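PDB 4LUN: nonsense-mediated mRNA decay protein 2 from Saccharomyces cerevisiae, which takes part in nonsense-mediated decay of mRNAs containing premature stop codons, the chain here holding its N-terminal MIF4G domain. Local coordinates for residues A[195-205]-A[288-299]. Residues are numbered along the deposited sequence; the frame is centred on the assembly and turned at random.
Sequences FKLGFTTTIAT and IFIRFKTSAITL
The 3-10 turn 195-197 leads through Gly198 into helix 201-205, which runs nearly parallel to helix 288-299, at 20° with the axes 9.7 Å apart, and Gly198 faces Arg291 where the CA atoms come closest. Glycine suits this point twice over: its phi is positive, and its CA lies 3.3 Å from CE2 of Phe292, a fit that leaves no room for a side chain.

Arg291 reaches back over the turn, beside Ile288, whose CG2 touches the carbonyl oxygens of Lys196 and Leu197. The bend at chi3 (-68°) brings the NE side of the guanidinium round to the turn, where NE and NH2 both donate to the one carbonyl oxygen of Leu197, NE at 2.8 Å, with the oxygen in the guanidinium plane. One face of the same group lies flat on the Phe199 ring, planes 17° apart, a cation-pi stack with CZ of Arg291 3.9 Å from the ring centroid. A planar cation can thus spend its edge on a carbonyl and its face on an aromatic.

The Phe292 ring packs against the turn, its rim near the carbonyl oxygens of Phe195 and Lys196, and presents an edge to the face of Phe195 in a T-shaped pair. Further along, small hydroxyl residues let the helices approach: OG of Ser295 lies 2.8 Å from OG1 of Thr201, which itself donates to Gly198 O, and a water links Ser295 OG with Thr205 OG1. The Thr205 methyl CG2 meets CG2 of Thr298 at 3.8 Å and also packs on Leu299.

In this HEAT-repeat, all-helical fold, Phe242 of helix 231-271 meets the Phe195 ring, Leu253 touches Phe292, and Arg249 bonds Lys196 O, while helix 130-152 packs on Phe199 and Thr202.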
# COMPACT_ATOMS: atom_id res chain seq x y z
N PHE A 195 -7.59 -12.22 8.04
CA PHE A 195 -6.32 -12.87 7.70
C PHE A 195 -6.49 -14.33 7.33
O PHE A 195 -5.82 -14.82 6.43
CB PHE A 195 -5.33 -12.76 8.85
CG PHE A 195 -4.17 -13.73 8.74
CD1 PHE A 195 -3.08 -13.43 7.93
CD2 PHE A 195 -4.16 -14.91 9.47
CE1 PHE A 195 -2.02 -14.31 7.83
CE2 PHE A 195 -3.09 -15.81 9.37
CZ PHE A 195 -2.02 -15.51 8.55
N LYS A 196 -7.39 -15.02 8.03
CA LYS A 196 -7.50 -16.47 7.84
C LYS A 196 -7.96 -16.89 6.44
O LYS A 196 -7.76 -18.05 6.06
CB LYS A 196 -8.33 -17.12 8.96
CG LYS A 196 -7.60 -17.13 10.30
CD LYS A 196 -8.21 -18.12 11.28
CE LYS A 196 -9.65 -17.79 11.62
NZ LYS A 196 -10.22 -18.78 12.59
N LEU A 197 -8.53 -15.95 5.68
CA LEU A 197 -8.97 -16.21 4.30
C LEU A 197 -7.82 -16.17 3.29
O LEU A 197 -7.95 -16.70 2.19
CB LEU A 197 -10.13 -15.31 3.85
CG LEU A 197 -11.44 -15.56 4.62
CD1 LEU A 197 -12.54 -14.67 4.06
CD2 LEU A 197 -11.84 -17.04 4.55
N GLY A 198 -6.69 -15.56 3.67
CA GLY A 198 -5.49 -15.60 2.85
C GLY A 198 -5.33 -14.49 1.82
O GLY A 198 -4.30 -14.42 1.15
N PHE A 199 -6.33 -13.63 1.67
CA PHE A 199 -6.19 -12.54 0.71
C PHE A 199 -5.13 -11.51 1.11
O PHE A 199 -4.46 -10.90 0.25
CB PHE A 199 -7.55 -11.84 0.48
CG PHE A 199 -8.61 -12.74 -0.10
CD1 PHE A 199 -8.55 -13.12 -1.43
CD2 PHE A 199 -9.67 -13.18 0.68
CE1 PHE A 199 -9.53 -13.94 -1.97
CE2 PHE A 199 -10.66 -14.01 0.14
CZ PHE A 199 -10.58 -14.39 -1.18
N THR A 200 -4.94 -11.27 2.41
CA THR A 200 -3.96 -10.25 2.78
C THR A 200 -2.53 -10.72 2.62
O THR A 200 -1.61 -9.90 2.62
CB THR A 200 -4.14 -9.70 4.22
OG1 THR A 200 -3.77 -10.71 5.16
CG2 THR A 200 -5.58 -9.26 4.44
N THR A 201 -2.32 -12.03 2.48
CA THR A 201 -0.95 -12.52 2.26
C THR A 201 -0.41 -11.95 0.95
O THR A 201 0.80 -11.76 0.81
CB THR A 201 -0.84 -14.07 2.26
OG1 THR A 201 -1.63 -14.60 1.20
CG2 THR A 201 -1.26 -14.68 3.59
N THR A 202 -1.29 -11.67 -0.00
CA THR A 202 -0.84 -11.08 -1.26
C THR A 202 -0.45 -9.60 -1.15
O THR A 202 0.29 -9.08 -2.00
CB THR A 202 -1.85 -11.29 -2.41
OG1 THR A 202 -2.97 -10.40 -2.26
CG2 THR A 202 -2.33 -12.74 -2.43
N ILE A 203 -0.92 -8.91 -0.12
CA ILE A 203 -0.44 -7.54 0.13
C ILE A 203 1.02 -7.65 0.57
O ILE A 203 1.89 -6.87 0.16
CB ILE A 203 -1.26 -6.86 1.26
CG1 ILE A 203 -2.72 -6.71 0.87
CG2 ILE A 203 -0.69 -5.49 1.58
CD1 ILE A 203 -3.59 -6.29 2.07
N ALA A 204 1.30 -8.63 1.42
CA ALA A 204 2.64 -8.79 1.97
C ALA A 204 3.62 -9.13 0.86
O ALA A 204 4.71 -8.55 0.81
CB ALA A 204 2.64 -9.88 3.01
N THR A 205 3.25 -10.06 -0.01
CA THR A 205 4.16 -10.46 -1.09
C THR A 205 4.35 -9.36 -2.12
O THR A 205 5.45 -9.15 -2.62
CB THR A 205 3.74 -11.78 -1.77
OG1 THR A 205 2.41 -11.65 -2.30
CG2 THR A 205 3.72 -12.88 -0.76
N ILE A 288 -8.39 -21.61 -0.39
CA ILE A 288 -7.74 -20.94 0.74
C ILE A 288 -6.35 -21.53 0.92
O ILE A 288 -5.38 -20.81 1.14
CB ILE A 288 -8.52 -21.14 2.04
CG1 ILE A 288 -9.99 -20.75 1.84
CG2 ILE A 288 -7.90 -20.32 3.15
CD1 ILE A 288 -10.87 -21.05 3.04
N PHE A 289 -6.26 -22.86 0.85
CA PHE A 289 -4.95 -23.52 0.96
C PHE A 289 -4.02 -23.01 -0.13
O PHE A 289 -2.86 -22.72 0.13
CB PHE A 289 -5.10 -25.03 0.83
CG PHE A 289 -3.78 -25.75 0.64
CD1 PHE A 289 -2.85 -25.80 1.67
CD2 PHE A 289 -3.47 -26.38 -0.56
CE1 PHE A 289 -1.64 -26.46 1.50
CE2 PHE A 289 -2.24 -27.03 -0.71
CZ PHE A 289 -1.35 -27.08 0.32
N ILE A 290 -4.53 -22.93 -1.36
CA ILE A 290 -3.68 -22.49 -2.47
C ILE A 290 -3.18 -21.05 -2.25
O ILE A 290 -2.03 -20.75 -2.56
CB ILE A 290 -4.38 -22.65 -3.85
CG1 ILE A 290 -4.62 -24.13 -4.17
CG2 ILE A 290 -3.57 -21.97 -4.95
CD1 ILE A 290 -3.39 -25.00 -4.04
N ARG A 291 -4.02 -20.17 -1.72
CA ARG A 291 -3.57 -18.81 -1.42
C ARG A 291 -2.43 -18.82 -0.40
O ARG A 291 -1.41 -18.14 -0.58
CB ARG A 291 -4.73 -17.95 -0.92
CG ARG A 291 -5.62 -17.42 -2.04
CD ARG A 291 -6.53 -16.29 -1.55
NE ARG A 291 -7.53 -16.77 -0.60
CZ ARG A 291 -8.69 -17.32 -0.95
NH1 ARG A 291 -9.01 -17.46 -2.23
NH2 ARG A 291 -9.54 -17.71 -0.01
N PHE A 292 -2.58 -19.60 0.66
CA PHE A 292 -1.54 -19.66 1.68
C PHE A 292 -0.25 -20.32 1.19
O PHE A 292 0.83 -19.87 1.53
CB PHE A 292 -2.06 -20.33 2.95
CG PHE A 292 -2.78 -19.38 3.85
CD1 PHE A 292 -2.05 -18.56 4.70
CD2 PHE A 292 -4.16 -19.26 3.81
CE1 PHE A 292 -2.70 -17.63 5.51
CE2 PHE A 292 -4.82 -18.34 4.62
CZ PHE A 292 -4.08 -17.53 5.48
N LYS A 293 -0.38 -21.37 0.39
CA LYS A 293 0.79 -22.07 -0.11
C LYS A 293 1.59 -21.18 -1.06
O LYS A 293 2.82 -21.09 -0.95
CB LYS A 293 0.40 -23.38 -0.82
CG LYS A 293 1.61 -24.11 -1.42
CD LYS A 293 1.24 -25.50 -1.89
CE LYS A 293 2.44 -26.17 -2.57
NZ LYS A 293 2.09 -27.56 -2.98
N THR A 294 0.90 -20.54 -1.98
CA THR A 294 1.54 -19.66 -2.95
C THR A 294 2.30 -18.56 -2.23
O THR A 294 3.45 -18.25 -2.56
CB THR A 294 0.51 -19.01 -3.88
OG1 THR A 294 -0.18 -20.04 -4.59
CG2 THR A 294 1.19 -18.09 -4.88
N SER A 295 1.66 -17.97 -1.22
CA SER A 295 2.29 -16.90 -0.46
C SER A 295 3.43 -17.40 0.43
O SER A 295 4.46 -16.75 0.55
CB SER A 295 1.25 -16.16 0.37
OG SER A 295 0.39 -15.44 -0.49
N ALA A 296 3.23 -18.55 1.08
CA ALA A 296 4.29 -19.19 1.86
C ALA A 296 5.55 -19.38 1.02
O ALA A 296 6.66 -19.10 1.48
CB ALA A 296 3.81 -20.52 2.39
N ILE A 297 5.38 -19.83 -0.22
CA ILE A 297 6.52 -20.12 -1.08
C ILE A 297 7.26 -18.84 -1.44
O ILE A 297 8.49 -18.77 -1.37
CB ILE A 297 6.09 -20.91 -2.34
CG1 ILE A 297 5.77 -22.36 -1.94
CG2 ILE A 297 7.17 -20.85 -3.41
CD1 ILE A 297 5.14 -23.16 -3.04
N THR A 298 6.50 -17.82 -1.80
CA THR A 298 7.07 -16.53 -2.17
C THR A 298 7.79 -15.88 -0.99
O THR A 298 8.91 -15.36 -1.13
CB THR A 298 5.97 -15.59 -2.69
OG1 THR A 298 5.41 -16.14 -3.89
CG2 THR A 298 6.53 -14.20 -2.97
N LEU A 299 7.15 -15.91 0.18
CA LEU A 299 7.77 -15.30 1.36
C LEU A 299 9.04 -16.05 1.73
O LEU A 299 10.06 -15.44 2.08
CB LEU A 299 6.79 -15.28 2.54
CG LEU A 299 5.63 -14.31 2.37
CD1 LEU A 299 4.47 -14.63 3.32
CD2 LEU A 299 6.09 -12.87 2.57
O HOH W 1 1.30 -14.21 -2.78